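Local atomic coordinates of inactive Zymogen C11 Protease (Parabacteroides distasonis, PDB entry 6MZO), a protein that is an inactive zymogen of the clostripain (C11) family, whose active members are cysteine peptidases, and so probably the precursor of a protease. Residues G48-I52 with L63-K67; T10-L16 with A106-V112; A239-R243 with A293-S297; L275-Y281 with S329-V335. All blocks are in the same frame, centred on the assembly; numbering follows the deposited sequence.

Contact 1 (G48-I52 with L63-K67); sequences GNLLI and LFQLK
Ile52 and Phe64 form an antiparallel hydrogen-bonded pair between strands 49-54 and 62-69, Ile52 N giving to Phe64 O and Phe64 N to Ile52 O, both 2.8 Å long. Next to it, Leu51 faces Gln65 as a non-hydrogen-bonded pair. The Phe64 side chain has chi1 52°, with CG between the backbone N and the carbonyl carbon. This turns the ring back against Ile52, whose CB sits over one face at 3.8 Å from the ring centroid, displaced toward the rim. Ile52 CG1 also reaches CD1 of Leu66 at 4.0 Å. Leu50, Ile52 and Leu66 pack on helix 26-43 on this face of the sheet. On the other face, Leu51 CD1 meets Leu63 CD1 at 4.3 Å, and both side chains touch helix 90-103. Gln65 runs out extended, and its OE1 bonds to Tyr104 OH. Its NE2 donates to a water, 2.9 Å away, which also accepts from Leu50 N and donates to Leu66 O. The water thus links Leu50 of one strand to Leu66 and Gln65 of the other. In this helix-covered hairpin near one edge of the central sheet, apolar branches cover the Ile52 face, and the Leu51 face mixes leucines with the doubly partnered Gln65 amide.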
loop_
_atom_site.group_PDB
_atom_site.type_symbol
_atom_site.label_atom_id
_atom_site.label_comp_id
_atom_site.label_asym_id
_atom_site.label_seq_id
_atom_site.Cartn_x
_atom_site.Cartn_y
_atom_site.Cartn_z
ATOM N N GLY A 48 2.573 5.342 23.066
ATOM C CA GLY A 48 1.496 5.349 22.061
ATOM C C GLY A 48 0.437 4.242 22.300
ATOM O O GLY A 48 0.613 3.386 23.194
ATOM N N ASN A 49 -0.634 4.237 21.482
ATOM C CA ASN A 49 -1.680 3.204 21.600
ATOM C C ASN A 49 -1.699 2.337 20.384
ATOM O O ASN A 49 -1.656 2.872 19.290
ATOM C CB ASN A 49 -3.056 3.846 21.760
ATOM C CG ASN A 49 -3.112 4.766 22.928
ATOM O OD1 ASN A 49 -2.897 4.331 24.077
ATOM N ND2 ASN A 49 -3.371 6.084 22.657
ATOM N N LEU A 50 -1.777 1.010 20.559
ATOM C CA LEU A 50 -1.789 0.109 19.392
ATOM C C LEU A 50 -3.143 -0.643 19.425
ATOM O O LEU A 50 -3.396 -1.385 20.380
ATOM C CB LEU A 50 -0.664 -0.886 19.455
ATOM C CG LEU A 50 -0.619 -1.839 18.229
ATOM C CD1 LEU A 50 -0.447 -1.164 16.815
ATOM C CD2 LEU A 50 0.463 -2.831 18.521
ATOM N N LEU A 51 -3.951 -0.474 18.370
ATOM C CA LEU A 51 -5.241 -1.113 18.235
ATOM C C LEU A 51 -5.194 -2.011 17.006
ATOM O O LEU A 51 -4.579 -1.660 15.989
ATOM C CB LEU A 51 -6.317 -0.062 18.040
ATOM C CG LEU A 51 -6.828 0.674 19.312
ATOM C CD1 LEU A 51 -7.661 -0.358 20.097
ATOM C CD2 LEU A 51 -5.758 1.280 20.170
ATOM N N ILE A 52 -5.806 -3.196 17.118
ATOM C CA ILE A 52 -5.856 -4.198 16.013
ATOM C C ILE A 52 -7.285 -4.568 15.740
ATOM O O ILE A 52 -8.076 -4.772 16.701
ATOM C CB ILE A 52 -5.144 -5.511 16.401
ATOM C CG1 ILE A 52 -3.832 -5.254 17.123
ATOM C CG2 ILE A 52 -4.935 -6.438 15.197
ATOM C CD1 ILE A 52 -2.708 -4.634 16.246
ATOM N N LEU A 63 -12.143 -5.809 17.711
ATOM C CA LEU A 63 -11.202 -4.707 17.881
ATOM C C LEU A 63 -10.548 -4.892 19.238
ATOM O O LEU A 63 -11.266 -5.037 20.251
ATOM C CB LEU A 63 -11.955 -3.364 17.780
ATOM C CG LEU A 63 -11.163 -2.094 18.028
ATOM C CD1 LEU A 63 -10.133 -1.918 16.919
ATOM C CD2 LEU A 63 -12.143 -0.914 18.061
ATOM N N PHE A 64 -9.206 -4.920 19.290
ATOM C CA PHE A 64 -8.564 -5.139 20.594
ATOM C C PHE A 64 -7.303 -4.298 20.664
ATOM O O PHE A 64 -6.702 -3.949 19.664
ATOM C CB PHE A 64 -8.236 -6.624 20.858
ATOM C CG PHE A 64 -7.439 -7.332 19.723
ATOM C CD1 PHE A 64 -8.123 -7.909 18.667
ATOM C CD2 PHE A 64 -6.047 -7.444 19.806
ATOM C CE1 PHE A 64 -7.431 -8.609 17.633
ATOM C CE2 PHE A 64 -5.322 -8.128 18.798
ATOM C CZ PHE A 64 -6.025 -8.720 17.721
ATOM N N GLN A 65 -6.915 -3.982 21.874
ATOM C CA GLN A 65 -5.684 -3.260 22.148
ATOM C C GLN A 65 -4.607 -4.277 22.530
ATOM O O GLN A 65 -4.868 -5.335 23.183
ATOM C CB GLN A 65 -5.961 -2.240 23.279
ATOM C CG GLN A 65 -4.633 -1.522 23.672
ATOM C CD GLN A 65 -4.854 -0.447 24.751
ATOM O OE1 GLN A 65 -5.859 -0.471 25.530
ATOM N NE2 GLN A 65 -3.918 0.501 24.809
ATOM N N LEU A 66 -3.372 -3.982 22.132
ATOM C CA LEU A 66 -2.241 -4.751 22.626
ATOM C C LEU A 66 -1.410 -3.784 23.394
ATOM O O LEU A 66 -1.062 -2.727 22.847
ATOM C CB LEU A 66 -1.388 -5.308 21.511
ATOM C CG LEU A 66 -2.066 -6.401 20.716
ATOM C CD1 LEU A 66 -1.146 -6.869 19.542
ATOM C CD2 LEU A 66 -2.452 -7.629 21.607
ATOM N N LYS A 67 -1.052 -4.115 24.609
ATOM C CA LYS A 67 -0.199 -3.231 25.348
ATOM C C LYS A 67 0.820 -3.999 26.165
ATOM O O LYS A 67 0.701 -5.163 26.333
ATOM C CB LYS A 67 -1.018 -2.314 26.221
ATOM C CG LYS A 67 -1.663 -3.040 27.356
ATOM C CD LYS A 67 -2.692 -2.188 28.070
ATOM C CE LYS A 67 -2.191 -0.813 28.387
ATOM N NZ LYS A 67 -3.195 -0.026 29.137
HETATM O O HOH W 1 -1.523 -0.048 23.219
#

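Contact 2 (T10-L16 with A106-V112); sequences TAPRTVL and ADSYGLV
Thr14, Val15 and Leu16 pair in parallel with Tyr109, Gly110 and Leu111. The backbone bonds run in order: Thr14 N to Ser108 O, Gly110 N to Thr14 O, Leu16 N to Gly110 O and Val112 N to Leu16 O, the last 2.9 Å long. Ahead of the strands, Asp107 N donates to Ala11 O at 2.9 Å, so the pairing begins in the loops. Among polar side chains, Ser108 OG gives its proton to Pro12 O at 2.8 Å, in the carbonyl plane. OG sits between its own backbone N and carbonyl carbon (chi1 71°), which turns it to the Pro12 carbonyl. The Arg13 chain bends at chi3 and brings its guanidinium beside that hydroxyl, but the bond from NH2 to Ser108 OG is weak. Arg13 is held more firmly from outside, by a salt bridge to Asp156 and by the carbonyls of Met202, Lys204 and Lys205. The remaining contacts are mainly apolar. Ala11 CB meets Ala106 CB at 3.9 Å. Leu16 and Leu111 lie side by side, CD2 to CD1 at 3.8 Å, and Thr14 CB meets Tyr109 CD1 at 3.8 Å. Neighbouring parallel strands in a central sheet, touched here by helices 90-103 and 195-203, fit the caspase-like alpha/beta fold of clan CD peptidases.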
loop_
_atom_site.group_PDB
_atom_site.type_symbol
_atom_site.label_atom_id
_atom_site.label_comp_id
_atom_site.label_asym_id
_atom_site.label_seq_id
_atom_site.Cartn_x
_atom_site.Cartn_y
_atom_site.Cartn_z
ATOM N N THR A 10 0.871 12.483 27.053
ATOM C CA THR A 10 -0.164 12.137 26.100
ATOM C C THR A 10 0.468 11.222 25.064
ATOM O O THR A 10 1.692 11.169 24.926
ATOM C CB THR A 10 -0.767 13.364 25.419
ATOM O OG1 THR A 10 0.209 13.945 24.541
ATOM C CG2 THR A 10 -1.188 14.378 26.473
ATOM N N ALA A 11 -0.370 10.483 24.364
ATOM C CA ALA A 11 0.125 9.537 23.372
ATOM C C ALA A 11 0.588 10.230 22.088
ATOM O O ALA A 11 -0.164 10.990 21.487
ATOM C CB ALA A 11 -0.955 8.540 23.036
ATOM N N PRO A 12 1.831 9.956 21.660
ATOM C CA PRO A 12 2.348 10.647 20.506
ATOM C C PRO A 12 1.600 10.150 19.265
ATOM O O PRO A 12 1.479 10.889 18.283
ATOM C CB PRO A 12 3.833 10.213 20.472
ATOM C CG PRO A 12 4.158 10.161 21.997
ATOM C CD PRO A 12 2.921 9.408 22.507
ATOM N N ARG A 13 1.136 8.894 19.309
ATOM C CA ARG A 13 0.413 8.368 18.145
ATOM C C ARG A 13 -0.531 7.237 18.581
ATOM O O ARG A 13 -0.200 6.448 19.495
ATOM C CB ARG A 13 1.363 7.843 17.065
ATOM C CG ARG A 13 0.636 7.385 15.751
ATOM C CD ARG A 13 1.614 7.301 14.529
ATOM N NE ARG A 13 2.225 8.602 14.379
ATOM C CZ ARG A 13 3.459 8.927 14.819
ATOM N NH1 ARG A 13 4.317 7.987 15.204
ATOM N NH2 ARG A 13 3.788 10.220 14.870
ATOM N N THR A 14 -1.694 7.142 17.931
ATOM C CA THR A 14 -2.478 5.931 17.988
ATOM C C THR A 14 -2.435 5.258 16.620
ATOM O O THR A 14 -2.656 5.929 15.642
ATOM C CB THR A 14 -3.959 6.243 18.337
ATOM O OG1 THR A 14 -4.043 6.598 19.718
ATOM C CG2 THR A 14 -4.881 5.106 18.076
ATOM N N VAL A 15 -2.016 4.011 16.576
ATOM C CA VAL A 15 -1.992 3.260 15.293
ATOM C C VAL A 15 -3.034 2.124 15.324
ATOM O O VAL A 15 -3.165 1.373 16.298
ATOM C CB VAL A 15 -0.585 2.655 15.088
ATOM C CG1 VAL A 15 -0.563 1.751 13.801
ATOM C CG2 VAL A 15 0.495 3.760 14.933
ATOM N N LEU A 16 -3.797 2.025 14.229
ATOM C CA LEU A 16 -4.747 0.951 13.966
ATOM C C LEU A 16 -4.142 0.066 12.873
ATOM O O LEU A 16 -3.741 0.576 11.821
ATOM C CB LEU A 16 -6.114 1.516 13.480
ATOM C CG LEU A 16 -7.023 0.417 12.867
ATOM C CD1 LEU A 16 -7.442 -0.539 14.003
ATOM C CD2 LEU A 16 -8.233 1.162 12.235
ATOM N N ALA A 106 -4.931 10.895 20.258
ATOM C CA ALA A 106 -3.448 10.999 20.330
ATOM C C ALA A 106 -3.027 12.232 19.577
ATOM O O ALA A 106 -3.856 12.851 18.922
ATOM C CB ALA A 106 -2.754 9.742 19.789
ATOM N N ASP A 107 -1.743 12.573 19.659
ATOM C CA ASP A 107 -1.196 13.739 18.973
ATOM C C ASP A 107 -1.260 13.539 17.467
ATOM O O ASP A 107 -1.164 14.488 16.688
ATOM C CB ASP A 107 0.254 13.979 19.396
ATOM C CG ASP A 107 0.374 14.460 20.861
ATOM O OD1 ASP A 107 -0.623 14.947 21.391
ATOM O OD2 ASP A 107 1.472 14.315 21.450
ATOM N N SER A 108 -1.362 12.270 17.072
ATOM C CA SER A 108 -1.360 11.899 15.621
ATOM C C SER A 108 -1.869 10.447 15.471
ATOM O O SER A 108 -2.018 9.699 16.447
ATOM C CB SER A 108 0.041 12.067 15.001
ATOM O OG SER A 108 0.901 11.030 15.528
ATOM N N TYR A 109 -2.094 10.029 14.214
ATOM C CA TYR A 109 -2.611 8.669 13.955
ATOM C C TYR A 109 -1.818 7.992 12.830
ATOM O O TYR A 109 -1.283 8.682 11.938
ATOM C CB TYR A 109 -4.081 8.689 13.518
ATOM C CG TYR A 109 -4.856 9.366 14.634
ATOM C CD1 TYR A 109 -5.168 8.650 15.723
ATOM C CD2 TYR A 109 -5.133 10.693 14.562
ATOM C CE1 TYR A 109 -5.838 9.228 16.854
ATOM C CE2 TYR A 109 -5.771 11.316 15.688
ATOM C CZ TYR A 109 -6.127 10.557 16.772
ATOM O OH TYR A 109 -6.766 11.170 17.852
ATOM N N GLY A 110 -1.771 6.662 12.881
ATOM C CA GLY A 110 -1.268 5.948 11.692
ATOM C C GLY A 110 -2.174 4.777 11.380
ATOM O O GLY A 110 -2.880 4.251 12.262
ATOM N N LEU A 111 -2.120 4.312 10.103
ATOM C CA LEU A 111 -3.019 3.275 9.666
ATOM C C LEU A 111 -2.190 2.207 8.914
ATOM O O LEU A 111 -1.423 2.625 8.049
ATOM C CB LEU A 111 -4.127 3.881 8.743
ATOM C CG LEU A 111 -5.116 2.801 8.291
ATOM C CD1 LEU A 111 -5.992 2.147 9.385
ATOM C CD2 LEU A 111 -6.032 3.551 7.241
ATOM N N VAL A 112 -2.351 0.943 9.314
ATOM C CA VAL A 112 -1.759 -0.221 8.565
ATOM C C VAL A 112 -2.959 -0.987 8.032
ATOM O O VAL A 112 -3.860 -1.353 8.807
ATOM C CB VAL A 112 -0.982 -1.118 9.446
ATOM C CG1 VAL A 112 -0.453 -2.313 8.655
ATOM C CG2 VAL A 112 0.177 -0.314 10.118
#

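Contact 3 (A239-R243 with A293-S297); sequences AATCR and AFKRS
Thr241 of helix 235-246 packs against Phe294 and Ser297 of helix 288-301 in an antiparallel helix pair. The axes of the two short segments come within 9.3 Å and their directions differ by 166°. The contact is small, and a few side chains carry it. Its polar part is one hydrogen bond between two hydroxyls, Thr241 OG1 and Ser297 OG, 2.9 Å apart, in which either could be the donor. Glu237, also on helix 235-246, ties both groups together, its backbone O bonding to Thr241 OG1 and its carboxylate to Ser297 OG. The pair of hydroxyls is thus part of a small polar cluster at a largely buried interface. The apolar part lies on the other branch of Thr241. With OG1 beside its own backbone N (chi1 -64°), CG2 is turned toward the partner helix. It rests on that helix's backbone, 3.5 Å from Phe294 N, and touches Ala293 CB at 3.9 Å. The third kind of interaction is sulfur-aromatic. Cys242 also touches Trp352 and Val356 of helix 351-357, and Phe278 meets both Cys242 and, edge-to-face, the Phe294 ring, so the two helices share a core with helices 278-283 and 351-357. Cys242 SG comes to the edge of the Phe294 ring, near its plane, 3.8 Å from CD1 and 5.0 Å from the ring centroid.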
loop_
_atom_site.group_PDB
_atom_site.type_symbol
_atom_site.label_atom_id
_atom_site.label_comp_id
_atom_site.label_asym_id
_atom_site.label_seq_id
_atom_site.Cartn_x
_atom_site.Cartn_y
_atom_site.Cartn_z
ATOM N N ALA A 239 2.207 15.104 -10.434
ATOM C CA ALA A 239 1.119 14.950 -11.395
ATOM C C ALA A 239 1.259 16.043 -12.419
ATOM O O ALA A 239 1.088 15.789 -13.588
ATOM C CB ALA A 239 -0.225 15.017 -10.716
ATOM N N ALA A 240 1.622 17.245 -11.971
ATOM C CA ALA A 240 1.709 18.352 -12.919
ATOM C C ALA A 240 2.805 18.077 -13.946
ATOM O O ALA A 240 2.647 18.366 -15.161
ATOM C CB ALA A 240 1.964 19.626 -12.191
ATOM N N THR A 241 3.896 17.471 -13.471
ATOM C CA THR A 241 5.022 17.237 -14.333
ATOM C C THR A 241 4.557 16.178 -15.338
ATOM O O THR A 241 4.846 16.260 -16.526
ATOM C CB THR A 241 6.231 16.790 -13.541
ATOM O OG1 THR A 241 6.657 17.863 -12.644
ATOM C CG2 THR A 241 7.350 16.419 -14.468
ATOM N N CYS A 242 3.808 15.165 -14.855
ATOM C CA CYS A 242 3.348 14.103 -15.758
ATOM C C CYS A 242 2.302 14.620 -16.698
ATOM O O CYS A 242 2.256 14.192 -17.876
ATOM C CB CYS A 242 2.796 12.904 -14.949
ATOM S SG CYS A 242 4.121 12.020 -14.104
ATOM N N ARG A 243 1.510 15.589 -16.232
ATOM C CA ARG A 243 0.482 16.120 -17.101
ATOM C C ARG A 243 1.103 16.661 -18.397
ATOM O O ARG A 243 0.539 16.457 -19.527
ATOM C CB ARG A 243 -0.293 17.232 -16.360
ATOM C CG ARG A 243 -1.396 17.864 -17.247
ATOM C CD ARG A 243 -2.097 18.979 -16.458
ATOM N NE ARG A 243 -2.375 18.536 -15.111
ATOM C CZ ARG A 243 -1.884 19.089 -14.002
ATOM N NH1 ARG A 243 -1.125 20.184 -14.076
ATOM N NH2 ARG A 243 -2.181 18.545 -12.819
ATOM N N ALA A 293 12.589 16.574 -16.158
ATOM C CA ALA A 293 11.672 17.183 -15.159
ATOM C C ALA A 293 10.980 16.103 -14.318
ATOM O O ALA A 293 10.833 16.225 -13.092
ATOM C CB ALA A 293 10.634 18.046 -15.822
ATOM N N PHE A 294 10.522 15.058 -15.008
ATOM C CA PHE A 294 9.908 13.899 -14.333
ATOM C C PHE A 294 10.864 13.286 -13.320
ATOM O O PHE A 294 10.476 13.039 -12.172
ATOM C CB PHE A 294 9.482 12.866 -15.394
ATOM C CG PHE A 294 9.112 11.558 -14.817
ATOM C CD1 PHE A 294 7.862 11.357 -14.271
ATOM C CD2 PHE A 294 10.059 10.503 -14.810
ATOM C CE1 PHE A 294 7.485 10.040 -13.749
ATOM C CE2 PHE A 294 9.721 9.234 -14.305
ATOM C CZ PHE A 294 8.466 9.005 -13.741
ATOM N N LYS A 295 12.108 13.037 -13.724
ATOM C CA LYS A 295 13.115 12.494 -12.768
ATOM C C LYS A 295 13.322 13.362 -11.541
ATOM O O LYS A 295 13.414 12.818 -10.411
ATOM C CB LYS A 295 14.439 12.231 -13.495
ATOM C CG LYS A 295 14.301 10.971 -14.388
ATOM C CD LYS A 295 15.660 10.522 -14.949
ATOM C CE LYS A 295 16.032 11.297 -16.196
ATOM N NZ LYS A 295 17.331 10.795 -16.760
ATOM N N ARG A 296 13.324 14.677 -11.731
ATOM C CA ARG A 296 13.456 15.567 -10.563
ATOM C C ARG A 296 12.245 15.493 -9.623
ATOM O O ARG A 296 12.417 15.528 -8.388
ATOM C CB ARG A 296 13.676 16.990 -11.027
ATOM C CG ARG A 296 15.064 17.200 -11.595
ATOM C CD ARG A 296 15.337 18.667 -11.818
ATOM N NE ARG A 296 16.781 18.907 -11.822
ATOM C CZ ARG A 296 17.419 19.760 -12.625
ATOM N NH1 ARG A 296 16.756 20.498 -13.510
ATOM N NH2 ARG A 296 18.737 19.872 -12.538
ATOM N N SER A 297 11.047 15.371 -10.219
ATOM C CA SER A 297 9.847 15.302 -9.395
ATOM C C SER A 297 9.801 13.987 -8.632
ATOM O O SER A 297 9.421 13.980 -7.443
ATOM C CB SER A 297 8.574 15.487 -10.229
ATOM O OG SER A 297 8.539 16.846 -10.708
#

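Contact 4 (L275-Y281 with S329-V335); sequences LYDFDDY and SGLSIYV
Ile333 has the largest area buried here, lying against Phe278 and Tyr281. Its backbone pairs with Tyr276 in a short antiparallel ladder: Tyr276 N gives to Ile333 O and Ile333 N to Tyr276 O, both 3.0 Å. Ile333 CG1 is anti to the backbone N (chi1 -162°), which carries CG1 and CD1 along the Phe278 ring; CD1 is 3.6 Å from Phe278 CE1. Its other branch, CG2, meets Tyr281 CD2 at 3.7 Å. Phe278 crosses Ile333 obliquely and runs side by side with Leu331. Its backbone N donates to Leu331 O, which extends the pairing into the first turn of helix 278-283. Val335 is the third main residue. Its CG2 stands over the centre of one Tyr281 ring face, 3.8 Å from the centroid, and also meets Tyr276 CD1 at 3.6 Å. At the other end, Asp277 is the N-cap of that helix, its OD2 accepting from Asp280 N. Its OD1 takes Ser329 OG at 2.7 Å and Ser329 N at 2.8 Å, from opposite faces of the carboxylate plane, and a water as well. These bonds fix the rotation of the buried carboxylate. Such donors, with the helix start, would probably favour its ionised form.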
loop_
_atom_site.group_PDB
_atom_site.type_symbol
_atom_site.label_atom_id
_atom_site.label_comp_id
_atom_site.label_asym_id
_atom_site.label_seq_id
_atom_site.Cartn_x
_atom_site.Cartn_y
_atom_site.Cartn_z
ATOM N N LEU A 275 0.355 -3.437 -14.881
ATOM C CA LEU A 275 1.265 -2.461 -14.241
ATOM C C LEU A 275 2.714 -2.713 -14.567
ATOM O O LEU A 275 3.206 -3.861 -14.463
ATOM C CB LEU A 275 1.095 -2.476 -12.718
ATOM C CG LEU A 275 -0.304 -2.475 -12.193
ATOM C CD1 LEU A 275 -0.255 -2.464 -10.620
ATOM C CD2 LEU A 275 -1.025 -1.203 -12.628
ATOM N N TYR A 276 3.405 -1.652 -14.933
ATOM C CA TYR A 276 4.804 -1.659 -15.277
ATOM C C TYR A 276 5.553 -0.577 -14.498
ATOM O O TYR A 276 4.956 0.188 -13.842
ATOM C CB TYR A 276 4.953 -1.403 -16.763
ATOM C CG TYR A 276 4.436 -2.527 -17.611
ATOM C CD1 TYR A 276 3.126 -2.590 -17.993
ATOM C CD2 TYR A 276 5.253 -3.526 -17.999
ATOM C CE1 TYR A 276 2.656 -3.621 -18.756
ATOM C CE2 TYR A 276 4.790 -4.560 -18.757
ATOM C CZ TYR A 276 3.492 -4.599 -19.138
ATOM O OH TYR A 276 3.045 -5.634 -19.892
ATOM N N ASP A 277 6.872 -0.537 -14.593
ATOM C CA ASP A 277 7.616 0.487 -13.895
ATOM C C ASP A 277 7.272 1.863 -14.444
ATOM O O ASP A 277 7.277 2.071 -15.605
ATOM C CB ASP A 277 9.125 0.273 -13.968
ATOM C CG ASP A 277 9.896 1.361 -13.274
ATOM O OD1 ASP A 277 9.836 1.396 -12.071
ATOM O OD2 ASP A 277 10.496 2.183 -13.931
ATOM N N PHE A 278 7.001 2.791 -13.550
ATOM C CA PHE A 278 6.597 4.129 -13.899
ATOM C C PHE A 278 7.603 4.914 -14.748
ATOM O O PHE A 278 7.283 5.434 -15.756
ATOM C CB PHE A 278 6.231 4.847 -12.609
ATOM C CG PHE A 278 5.544 6.160 -12.774
ATOM C CD1 PHE A 278 4.821 6.474 -13.880
ATOM C CD2 PHE A 278 5.598 7.062 -11.770
ATOM C CE1 PHE A 278 4.170 7.666 -13.970
ATOM C CE2 PHE A 278 4.956 8.259 -11.849
ATOM C CZ PHE A 278 4.237 8.562 -12.954
ATOM N N ASP A 279 8.841 4.952 -14.293
ATOM C CA ASP A 279 9.880 5.669 -14.989
ATOM C C ASP A 279 10.108 5.083 -16.369
ATOM O O ASP A 279 10.195 5.791 -17.303
ATOM C CB ASP A 279 11.166 5.690 -14.145
ATOM C CG ASP A 279 12.309 6.439 -14.801
ATOM O OD1 ASP A 279 12.805 5.990 -15.791
ATOM O OD2 ASP A 279 12.709 7.448 -14.266
ATOM N N ASP A 280 10.174 3.773 -16.458
ATOM C CA ASP A 280 10.370 3.110 -17.717
ATOM C C ASP A 280 9.275 3.516 -18.716
ATOM O O ASP A 280 9.565 3.888 -19.802
ATOM C CB ASP A 280 10.421 1.608 -17.511
ATOM C CG ASP A 280 11.026 0.858 -18.688
ATOM O OD1 ASP A 280 11.613 1.479 -19.535
ATOM O OD2 ASP A 280 10.885 -0.343 -18.707
ATOM N N TYR A 281 8.031 3.454 -18.293
ATOM C CA TYR A 281 6.928 3.841 -19.152
ATOM C C TYR A 281 7.058 5.286 -19.600
ATOM O O TYR A 281 6.994 5.585 -20.751
ATOM C CB TYR A 281 5.609 3.648 -18.432
ATOM C CG TYR A 281 4.387 4.022 -19.220
ATOM C CD1 TYR A 281 4.235 3.613 -20.513
ATOM C CD2 TYR A 281 3.390 4.762 -18.653
ATOM C CE1 TYR A 281 3.111 3.952 -21.233
ATOM C CE2 TYR A 281 2.265 5.098 -19.353
ATOM C CZ TYR A 281 2.139 4.683 -20.643
ATOM O OH TYR A 281 1.038 5.011 -21.344
ATOM N N SER A 329 11.869 2.201 -10.256
ATOM C CA SER A 329 11.661 3.617 -9.857
ATOM C C SER A 329 10.933 3.758 -8.497
ATOM O O SER A 329 10.854 4.850 -7.914
ATOM C CB SER A 329 10.889 4.345 -10.991
ATOM O OG SER A 329 9.545 3.861 -11.031
ATOM N N GLY A 330 10.458 2.623 -7.967
ATOM C CA GLY A 330 9.721 2.605 -6.684
ATOM C C GLY A 330 8.229 2.828 -6.893
ATOM O O GLY A 330 7.476 2.727 -5.963
ATOM N N LEU A 331 7.796 3.099 -8.150
ATOM C CA LEU A 331 6.348 3.245 -8.411
ATOM C C LEU A 331 5.988 2.419 -9.651
ATOM O O LEU A 331 6.704 2.427 -10.617
ATOM C CB LEU A 331 5.911 4.697 -8.674
ATOM C CG LEU A 331 5.878 5.566 -7.377
ATOM C CD1 LEU A 331 5.586 7.013 -7.810
ATOM C CD2 LEU A 331 4.797 5.069 -6.504
ATOM N N SER A 332 4.856 1.719 -9.547
ATOM C CA SER A 332 4.246 1.093 -10.720
ATOM C C SER A 332 3.277 2.108 -11.337
ATOM O O SER A 332 2.878 3.125 -10.680
ATOM C CB SER A 332 3.483 -0.175 -10.303
ATOM O OG SER A 332 4.428 -1.137 -9.818
ATOM N N ILE A 333 2.808 1.784 -12.558
ATOM C CA ILE A 333 1.894 2.627 -13.281
ATOM C C ILE A 333 1.048 1.719 -14.179
ATOM O O ILE A 333 1.556 0.687 -14.711
ATOM C CB ILE A 333 2.604 3.698 -14.096
ATOM C CG1 ILE A 333 1.671 4.810 -14.492
ATOM C CG2 ILE A 333 3.290 3.095 -15.399
ATOM C CD1 ILE A 333 1.218 5.743 -13.258
ATOM N N TYR A 334 -0.232 2.074 -14.357
ATOM C CA TYR A 334 -1.031 1.412 -15.422
ATOM C C TYR A 334 -0.524 1.841 -16.793
ATOM O O TYR A 334 -0.294 3.036 -17.025
ATOM C CB TYR A 334 -2.549 1.765 -15.307
ATOM C CG TYR A 334 -3.393 1.085 -16.393
ATOM C CD1 TYR A 334 -3.425 -0.312 -16.474
ATOM C CD2 TYR A 334 -4.142 1.842 -17.329
ATOM C CE1 TYR A 334 -4.130 -0.948 -17.495
ATOM C CE2 TYR A 334 -4.896 1.191 -18.323
ATOM C CZ TYR A 334 -4.870 -0.192 -18.383
ATOM O OH TYR A 334 -5.615 -0.843 -19.338
ATOM N N VAL A 335 -0.442 0.883 -17.741
ATOM C CA VAL A 335 -0.056 1.240 -19.110
ATOM C C VAL A 335 -1.272 0.916 -20.009
ATOM O O VAL A 335 -1.555 -0.251 -20.241
ATOM C CB VAL A 335 1.169 0.430 -19.560
ATOM C CG1 VAL A 335 1.426 0.663 -21.073
ATOM C CG2 VAL A 335 2.409 0.863 -18.689
HETATM O O HOH W 2 9.199 0.442 -9.519
#

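Overall arrangement
From the N terminus, segment 10-16 enters the central sheet first. Strands 49-54 and 62-69 follow, and contact 1 closes their short hairpin. Contact 2 closes later, when 106-112 returns beside 10-16, so contact 1 falls within its loop. The two touch: strand 14-19 lies between 49-54 and 109-115, and Leu51 N probably bonds to Val15 O. Contacts 3 and 4 come after both. Their segments alternate along the chain, 239-243, 275-281, 293-297, 329-335, so their loops cross. They meet where Phe294 and Cys242 touch Phe278. Contact 3 ties two helices, and contact 4 a two-stranded sheet with a helix start. Contacts 1 and 4 have centres about 36 Å apart.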